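Local coordinates for protein flavin-containing monooxygenase (Allium sativum, PDB 6WPU) that probably uses bound FAD to oxygenate the sulfur of S-allyl-L-cysteine in garlic, at residues W339-W353 / H392-A406. Numbering follows the deposited sequence.
Sequences WKIVPFPLCELQSKW and HNIGHNQFDYDDWLA. With FAD (flavin-adenine dinucleotide), chain B.
Trp339 and Asn393 meet where two loops pair just ahead of two helices, 343-353 and 398-406, which then pack side by side at 29° in the FAD-binding part of this flavin monooxygenase. A single beta bridge joins the loops: Trp339 N gives a hydrogen bond to His392 O (3.0 Å), and Ile394 N returns one to Trp339 O. Beyond it, Val342 N, at the N-cap of helix 343-353, donates to Gln398 OE1 over 2.8 Å, nearly straight. Pro343 and Phe344, which follow, line the FAD pocket.

With CG wedged between its backbone N and carbonyl carbon (chi1 50°), the Trp339 indole is brought against His392 and Asn393; Asn393 CB sits over its six-membered ring, 3.9 Å from the centroid, a CH-pi contact. A water in the ring plane accepts from both Trp339 NE1 and His392 N. Were Trp339 cut back to an alanine, Asn393 CB would probably lose the ring it packs on, and the water the indole N-H it accepts from. Asn393 OD1 meanwhile closes an Asx turn by accepting from Gly395 N.

Apolar packing continues from there: Leu346 CD1 touches Ile394 CD1 of the loop and Tyr401 CD1 of the helix, and farther down Leu349 CB packs on Leu405 CB. One polar bond crosses among them, Gln350 NE2 to Tyr401 OH (2.9 Å), with the hydroxyl in the amide plane; the same OH bonds Lys321 O, while Gln350 OE1 takes Gly336 N.

Farther along, Trp404 turns its edge to the face of Trp353, planes at 83°, and Leu405 CD2 reaches Trp353 CE3 at 3.4 Å.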
loop_
_atom_site.group_PDB
_atom_site.type_symbol
_atom_site.label_atom_id
_atom_site.label_comp_id
_atom_site.label_asym_id
_atom_site.label_seq_id
_atom_site.Cartn_x
_atom_site.Cartn_y
_atom_site.Cartn_z
ATOM N N TRP A 339 4.727 5.101 -1.865
ATOM C CA TRP A 339 3.921 5.049 -0.649
ATOM C C TRP A 339 3.784 6.445 -0.059
ATOM O O TRP A 339 4.380 7.414 -0.545
ATOM C CB TRP A 339 4.471 4.053 0.385
ATOM C CG TRP A 339 5.929 4.172 0.716
ATOM C CD1 TRP A 339 6.982 3.829 -0.082
ATOM C CD2 TRP A 339 6.497 4.620 1.958
ATOM N NE1 TRP A 339 8.172 4.055 0.572
ATOM C CE2 TRP A 339 7.903 4.538 1.829
ATOM C CE3 TRP A 339 5.956 5.087 3.161
ATOM C CZ2 TRP A 339 8.778 4.909 2.861
ATOM C CZ3 TRP A 339 6.838 5.458 4.201
ATOM C CH2 TRP A 339 8.226 5.365 4.035
ATOM N N LYS A 340 2.954 6.531 0.988
ATOM C CA LYS A 340 2.400 7.794 1.483
ATOM C C LYS A 340 1.634 8.513 0.369
ATOM O O LYS A 340 1.755 9.727 0.170
ATOM C CB LYS A 340 3.485 8.692 2.099
ATOM C CG LYS A 340 3.867 8.311 3.543
ATOM C CD LYS A 340 2.781 8.688 4.555
ATOM C CE LYS A 340 3.168 8.286 5.988
ATOM N NZ LYS A 340 2.218 8.775 7.047
ATOM N N ILE A 341 0.814 7.747 -0.357
ATOM C CA ILE A 341 0.123 8.253 -1.538
ATOM C C ILE A 341 -1.359 7.929 -1.438
ATOM O O ILE A 341 -1.773 7.009 -0.728
ATOM C CB ILE A 341 0.674 7.645 -2.849
ATOM C CG1 ILE A 341 0.472 6.120 -2.824
ATOM C CG2 ILE A 341 2.126 8.027 -3.053
ATOM C CD1 ILE A 341 0.674 5.443 -4.125
ATOM N N VAL A 342 -2.150 8.674 -2.209
ATOM C CA VAL A 342 -3.498 8.254 -2.583
ATOM C C VAL A 342 -3.358 7.230 -3.706
ATOM O O VAL A 342 -3.063 7.607 -4.846
ATOM C CB VAL A 342 -4.351 9.457 -3.015
ATOM C CG1 VAL A 342 -5.779 9.021 -3.284
ATOM C CG2 VAL A 342 -4.297 10.539 -1.941
ATOM N N PRO A 343 -3.567 5.936 -3.442
ATOM C CA PRO A 343 -3.100 4.906 -4.383
ATOM C C PRO A 343 -3.903 4.718 -5.668
ATOM O O PRO A 343 -3.281 4.469 -6.703
ATOM C CB PRO A 343 -3.132 3.624 -3.542
ATOM C CG PRO A 343 -4.121 3.898 -2.461
ATOM C CD PRO A 343 -4.017 5.364 -2.161
ATOM N N PHE A 344 -5.242 4.787 -5.632
ATOM C CA PHE A 344 -6.017 4.389 -6.810
ATOM C C PHE A 344 -5.739 5.302 -8.001
ATOM O O PHE A 344 -5.393 4.781 -9.075
ATOM C CB PHE A 344 -7.527 4.322 -6.503
ATOM C CG PHE A 344 -7.933 3.275 -5.468
ATOM C CD1 PHE A 344 -7.028 2.352 -4.972
ATOM C CD2 PHE A 344 -9.240 3.235 -4.995
ATOM C CE1 PHE A 344 -7.405 1.399 -4.018
ATOM C CE2 PHE A 344 -9.636 2.295 -4.034
ATOM C CZ PHE A 344 -8.711 1.364 -3.547
ATOM N N PRO A 345 -5.833 6.638 -7.892
ATOM C CA PRO A 345 -5.511 7.469 -9.064
ATOM C C PRO A 345 -4.047 7.395 -9.467
ATOM O O PRO A 345 -3.747 7.482 -10.665
ATOM C CB PRO A 345 -5.917 8.889 -8.629
ATOM C CG PRO A 345 -5.946 8.859 -7.154
ATOM C CD PRO A 345 -6.284 7.456 -6.748
ATOM N N LEU A 346 -3.122 7.232 -8.513
ATOM C CA LEU A 346 -1.710 7.093 -8.874
ATOM C C LEU A 346 -1.472 5.847 -9.738
ATOM O O LEU A 346 -0.779 5.911 -10.760
ATOM C CB LEU A 346 -0.847 7.058 -7.608
ATOM C CG LEU A 346 0.658 6.979 -7.887
ATOM C CD1 LEU A 346 1.451 7.866 -6.934
ATOM C CD2 LEU A 346 1.168 5.524 -7.839
ATOM N N CYS A 347 -2.015 4.694 -9.325
ATOM C CA CYS A 347 -1.859 3.474 -10.112
ATOM C C CYS A 347 -2.542 3.613 -11.469
ATOM O O CYS A 347 -2.046 3.101 -12.479
ATOM C CB CYS A 347 -2.424 2.268 -9.352
ATOM S SG CYS A 347 -1.505 1.816 -7.826
ATOM N N GLU A 348 -3.679 4.306 -11.499
ATOM C CA GLU A 348 -4.379 4.569 -12.750
ATOM C C GLU A 348 -3.475 5.306 -13.725
ATOM O O GLU A 348 -3.344 4.916 -14.896
ATOM C CB GLU A 348 -5.646 5.380 -12.452
ATOM C CG GLU A 348 -6.570 5.712 -13.643
ATOM C CD GLU A 348 -7.834 6.468 -13.175
ATOM O OE1 GLU A 348 -7.845 6.953 -12.010
ATOM O OE2 GLU A 348 -8.813 6.573 -13.952
ATOM N N LEU A 349 -2.813 6.360 -13.248
ATOM C CA LEU A 349 -1.985 7.169 -14.130
ATOM C C LEU A 349 -0.695 6.446 -14.498
ATOM O O LEU A 349 -0.227 6.550 -15.638
ATOM C CB LEU A 349 -1.703 8.512 -13.477
ATOM C CG LEU A 349 -2.934 9.405 -13.371
ATOM C CD1 LEU A 349 -2.663 10.577 -12.420
ATOM C CD2 LEU A 349 -3.363 9.914 -14.764
ATOM N N GLN A 350 -0.121 5.688 -13.561
ATOM C CA GLN A 350 1.044 4.877 -13.893
ATOM C C GLN A 350 0.734 3.897 -15.015
ATOM O O GLN A 350 1.527 3.727 -15.945
ATOM C CB GLN A 350 1.533 4.112 -12.670
ATOM C CG GLN A 350 2.244 4.951 -11.641
ATOM C CD GLN A 350 2.817 4.088 -10.541
ATOM O OE1 GLN A 350 2.218 3.083 -10.166
ATOM N NE2 GLN A 350 3.986 4.465 -10.027
ATOM N N SER A 351 -0.398 3.214 -14.927
ATOM C CA SER A 351 -0.655 2.176 -15.908
ATOM C C SER A 351 -1.123 2.789 -17.222
ATOM O O SER A 351 -0.878 2.220 -18.288
ATOM C CB SER A 351 -1.665 1.175 -15.349
ATOM O OG SER A 351 -2.855 1.830 -14.958
ATOM N N LYS A 352 -1.746 3.967 -17.156
ATOM C CA LYS A 352 -2.044 4.730 -18.361
ATOM C C LYS A 352 -0.756 5.100 -19.093
ATOM O O LYS A 352 -0.675 5.009 -20.323
ATOM C CB LYS A 352 -2.847 5.980 -17.982
ATOM C CG LYS A 352 -3.669 6.602 -19.096
ATOM C CD LYS A 352 -4.419 7.843 -18.589
ATOM C CE LYS A 352 -5.515 7.491 -17.578
ATOM N NZ LYS A 352 -6.682 6.812 -18.237
ATOM N N TRP A 353 0.271 5.490 -18.341
ATOM C CA TRP A 353 1.571 5.798 -18.922
ATOM C C TRP A 353 2.212 4.553 -19.524
ATOM O O TRP A 353 2.691 4.576 -20.671
ATOM C CB TRP A 353 2.463 6.397 -17.836
ATOM C CG TRP A 353 3.811 6.854 -18.278
ATOM C CD1 TRP A 353 4.120 7.550 -19.420
ATOM C CD2 TRP A 353 5.043 6.658 -17.579
ATOM N NE1 TRP A 353 5.474 7.791 -19.476
ATOM C CE2 TRP A 353 6.063 7.261 -18.351
ATOM C CE3 TRP A 353 5.387 6.026 -16.374
ATOM C CZ2 TRP A 353 7.401 7.257 -17.956
ATOM C CZ3 TRP A 353 6.716 6.028 -15.981
ATOM C CH2 TRP A 353 7.708 6.644 -16.772
ATOM N N HIS A 392 10.918 5.660 -2.177
ATOM C CA HIS A 392 9.633 5.639 -2.866
ATOM C C HIS A 392 8.547 6.362 -2.093
ATOM O O HIS A 392 7.371 6.290 -2.474
ATOM C CB HIS A 392 9.223 4.196 -3.150
ATOM C CG HIS A 392 10.285 3.425 -3.859
ATOM N ND1 HIS A 392 10.755 3.788 -5.105
ATOM C CD2 HIS A 392 11.006 2.343 -3.480
ATOM C CE1 HIS A 392 11.706 2.948 -5.472
ATOM N NE2 HIS A 392 11.879 2.065 -4.503
ATOM N N ASN A 393 8.916 7.040 -1.007
ATOM C CA ASN A 393 8.011 7.902 -0.259
ATOM C C ASN A 393 7.871 9.207 -1.026
ATOM O O ASN A 393 8.844 9.953 -1.159
ATOM C CB ASN A 393 8.574 8.140 1.142
ATOM C CG ASN A 393 7.661 8.979 2.016
ATOM O OD1 ASN A 393 6.953 9.870 1.542
ATOM N ND2 ASN A 393 7.682 8.701 3.304
ATOM N N ILE A 394 6.673 9.497 -1.536
ATOM C CA ILE A 394 6.484 10.728 -2.301
ATOM C C ILE A 394 5.289 11.517 -1.765
ATOM O O ILE A 394 4.626 12.243 -2.512
ATOM C CB ILE A 394 6.339 10.438 -3.816
ATOM C CG1 ILE A 394 5.077 9.642 -4.134
ATOM C CG2 ILE A 394 7.533 9.636 -4.348
ATOM C CD1 ILE A 394 4.910 9.360 -5.638
ATOM N N GLY A 395 5.032 11.412 -0.460
ATOM C CA GLY A 395 3.874 12.079 0.120
ATOM C C GLY A 395 3.833 13.577 -0.135
ATOM O O GLY A 395 2.765 14.140 -0.383
ATOM N N HIS A 396 4.994 14.243 -0.090
ATOM C CA HIS A 396 5.009 15.698 -0.216
ATOM C C HIS A 396 4.588 16.147 -1.612
ATOM O O HIS A 396 3.838 17.116 -1.754
ATOM C CB HIS A 396 6.394 16.247 0.131
ATOM N N ASN A 397 5.043 15.457 -2.655
ATOM C CA ASN A 397 4.821 15.916 -4.021
ATOM C C ASN A 397 4.066 14.893 -4.860
ATOM O O ASN A 397 4.254 14.835 -6.078
ATOM C CB ASN A 397 6.147 16.265 -4.697
ATOM N N GLN A 398 3.182 14.104 -4.234
ATOM C CA GLN A 398 2.578 12.970 -4.935
ATOM C C GLN A 398 1.694 13.419 -6.094
ATOM O O GLN A 398 1.622 12.734 -7.119
ATOM C CB GLN A 398 1.765 12.116 -3.973
ATOM C CG GLN A 398 0.458 12.753 -3.586
ATOM C CD GLN A 398 -0.387 11.832 -2.777
ATOM O OE1 GLN A 398 -1.082 10.968 -3.321
ATOM N NE2 GLN A 398 -0.318 11.982 -1.453
ATOM N N PHE A 399 1.001 14.550 -5.953
ATOM C CA PHE A 399 0.125 14.989 -7.029
ATOM C C PHE A 399 0.896 15.676 -8.141
ATOM O O PHE A 399 0.417 15.702 -9.278
ATOM C CB PHE A 399 -0.973 15.906 -6.487
ATOM C CG PHE A 399 -1.855 15.240 -5.477
ATOM C CD1 PHE A 399 -2.589 14.111 -5.823
ATOM C CD2 PHE A 399 -1.938 15.723 -4.172
ATOM C CE1 PHE A 399 -3.400 13.485 -4.903
ATOM C CE2 PHE A 399 -2.742 15.095 -3.242
ATOM C CZ PHE A 399 -3.475 13.975 -3.606
ATOM N N ASP A 400 2.075 16.227 -7.833
ATOM C CA ASP A 400 2.979 16.671 -8.888
ATOM C C ASP A 400 3.493 15.485 -9.690
ATOM O O ASP A 400 3.648 15.574 -10.915
ATOM C CB ASP A 400 4.150 17.445 -8.288
ATOM C CG ASP A 400 3.708 18.701 -7.554
ATOM O OD1 ASP A 400 2.650 19.263 -7.918
ATOM O OD2 ASP A 400 4.422 19.120 -6.618
ATOM N N TYR A 401 3.776 14.371 -9.002
ATOM C CA TYR A 401 4.135 13.135 -9.685
ATOM C C TYR A 401 2.988 12.651 -10.565
ATOM O O TYR A 401 3.187 12.338 -11.748
ATOM C CB TYR A 401 4.526 12.074 -8.655
ATOM C CG TYR A 401 4.759 10.701 -9.236
ATOM C CD1 TYR A 401 3.783 9.719 -9.152
ATOM C CD2 TYR A 401 5.952 10.384 -9.871
ATOM C CE1 TYR A 401 3.988 8.453 -9.671
ATOM C CE2 TYR A 401 6.167 9.115 -10.413
ATOM C CZ TYR A 401 5.178 8.156 -10.312
ATOM O OH TYR A 401 5.384 6.889 -10.844
ATOM N N ASP A 402 1.779 12.566 -9.993
ATOM C CA ASP A 402 0.596 12.231 -10.783
ATOM C C ASP A 402 0.469 13.142 -11.999
ATOM O O ASP A 402 0.228 12.673 -13.116
ATOM C CB ASP A 402 -0.669 12.342 -9.930
ATOM C CG ASP A 402 -0.812 11.221 -8.917
ATOM O OD1 ASP A 402 -0.063 10.219 -8.976
ATOM O OD2 ASP A 402 -1.701 11.354 -8.055
ATOM N N ASP A 403 0.613 14.457 -11.796
ATOM C CA ASP A 403 0.452 15.387 -12.910
ATOM C C ASP A 403 1.520 15.168 -13.973
ATOM O O ASP A 403 1.240 15.298 -15.170
ATOM C CB ASP A 403 0.482 16.833 -12.418
ATOM C CG ASP A 403 -0.820 17.255 -11.759
ATOM O OD1 ASP A 403 -1.818 16.525 -11.896
ATOM O OD2 ASP A 403 -0.844 18.316 -11.095
ATOM N N TRP A 404 2.754 14.848 -13.561
ATOM C CA TRP A 404 3.777 14.507 -14.545
ATOM C C TRP A 404 3.338 13.313 -15.392
ATOM O O TRP A 404 3.486 13.318 -16.621
ATOM C CB TRP A 404 5.114 14.215 -13.858
ATOM C CG TRP A 404 6.217 13.983 -14.848
ATOM C CD1 TRP A 404 7.045 14.922 -15.382
ATOM C CD2 TRP A 404 6.585 12.733 -15.456
ATOM N NE1 TRP A 404 7.913 14.340 -16.278
ATOM C CE2 TRP A 404 7.651 12.997 -16.342
ATOM C CE3 TRP A 404 6.118 11.421 -15.332
ATOM C CZ2 TRP A 404 8.262 12.002 -17.096
ATOM C CZ3 TRP A 404 6.726 10.423 -16.088
ATOM C CH2 TRP A 404 7.792 10.722 -16.955
ATOM N N LEU A 405 2.781 12.288 -14.752
ATOM C CA LEU A 405 2.262 11.153 -15.500
ATOM C C LEU A 405 1.115 11.582 -16.407
ATOM O O LEU A 405 1.067 11.207 -17.585
ATOM C CB LEU A 405 1.815 10.052 -14.537
ATOM C CG LEU A 405 2.903 9.302 -13.759
ATOM C CD1 LEU A 405 2.296 8.435 -12.657
ATOM C CD2 LEU A 405 3.729 8.467 -14.695
ATOM N N ALA A 406 0.184 12.386 -15.880
ATOM C CA ALA A 406 -0.937 12.852 -16.696
ATOM C C ALA A 406 -0.451 13.626 -17.917
ATOM O O ALA A 406 -0.975 13.456 -19.029
ATOM C CB ALA A 406 -1.879 13.715 -15.857
HETATM P PA FAD B . -2.722 -5.302 -2.996
HETATM O O1A FAD B . -4.071 -4.810 -2.469
HETATM O O2A FAD B . -1.775 -5.947 -2.115
HETATM O O5B FAD B . -2.873 -6.353 -4.076
HETATM C C5B FAD B . -1.859 -7.175 -4.643
HETATM C C4B FAD B . -2.473 -8.446 -5.271
HETATM O O4B FAD B . -1.549 -9.249 -5.951
HETATM C C3B FAD B . -3.162 -9.323 -4.260
HETATM O O3B FAD B . -4.457 -9.624 -4.664
HETATM C C2B FAD B . -2.339 -10.561 -4.214
HETATM O O2B FAD B . -3.072 -11.698 -3.929
HETATM C C1B FAD B . -1.786 -10.587 -5.609
HETATM N N9A FAD B . -0.537 -11.303 -5.733
HETATM C C8A FAD B . 0.578 -11.134 -4.920
HETATM N N7A FAD B . 1.556 -11.959 -5.316
HETATM C C5A FAD B . 1.112 -12.724 -6.397
HETATM C C6A FAD B . 1.675 -13.724 -7.187
HETATM N N6A FAD B . 3.027 -14.182 -6.968
HETATM N N1A FAD B . 0.963 -14.257 -8.195
HETATM C C2A FAD B . -0.315 -13.870 -8.447
HETATM N N3A FAD B . -0.909 -12.906 -7.704
HETATM C C4A FAD B . -0.228 -12.320 -6.681
HETATM N N1 FAD B . -5.428 3.276 0.502
HETATM C C2 FAD B . -6.569 4.145 0.372
HETATM O O2 FAD B . -6.857 4.718 -0.817
HETATM N N3 FAD B . -7.319 4.488 1.475
HETATM C C4 FAD B . -7.037 3.936 2.707
HETATM O O4 FAD B . -7.766 4.242 3.809
HETATM C C4X FAD B . -6.032 2.864 2.841
HETATM N N5 FAD B . -5.922 2.149 4.027
HETATM C C5X FAD B . -4.995 1.115 4.113
HETATM C C6 FAD B . -4.874 0.402 5.315
HETATM C C7 FAD B . -3.957 -0.640 5.394
HETATM C C7M FAD B . -3.828 -1.392 6.692
HETATM C C8 FAD B . -3.163 -0.972 4.298
HETATM C C8M FAD B . -2.161 -2.080 4.358
HETATM C C9 FAD B . -3.278 -0.259 3.100
HETATM C C9A FAD B . -4.191 0.781 3.007
HETATM N N10 FAD B . -4.322 1.501 1.769
HETATM C C10 FAD B . -5.251 2.546 1.673
HETATM C "C1'" FAD B . -3.450 1.181 0.628
HETATM C "C2'" FAD B . -3.754 -0.031 -0.226
HETATM O "O2'" FAD B . -2.624 -0.798 -0.307
HETATM C "C3'" FAD B . -4.057 0.513 -1.604
HETATM O "O3'" FAD B . -5.293 1.091 -1.436
HETATM C "C4'" FAD B . -4.148 -0.521 -2.720
HETATM O "O4'" FAD B . -4.970 -1.538 -2.277
HETATM C "C5'" FAD B . -2.822 -1.080 -3.249
HETATM O "O5'" FAD B . -3.231 -2.219 -3.948
HETATM P P FAD B . -2.367 -3.254 -4.781
HETATM O O1P FAD B . -3.173 -3.836 -6.003
HETATM O O2P FAD B . -1.005 -2.502 -5.060
HETATM O O3P FAD B . -1.818 -4.268 -3.608
HETATM O O HOH W 1 11.050 3.582 -0.211
#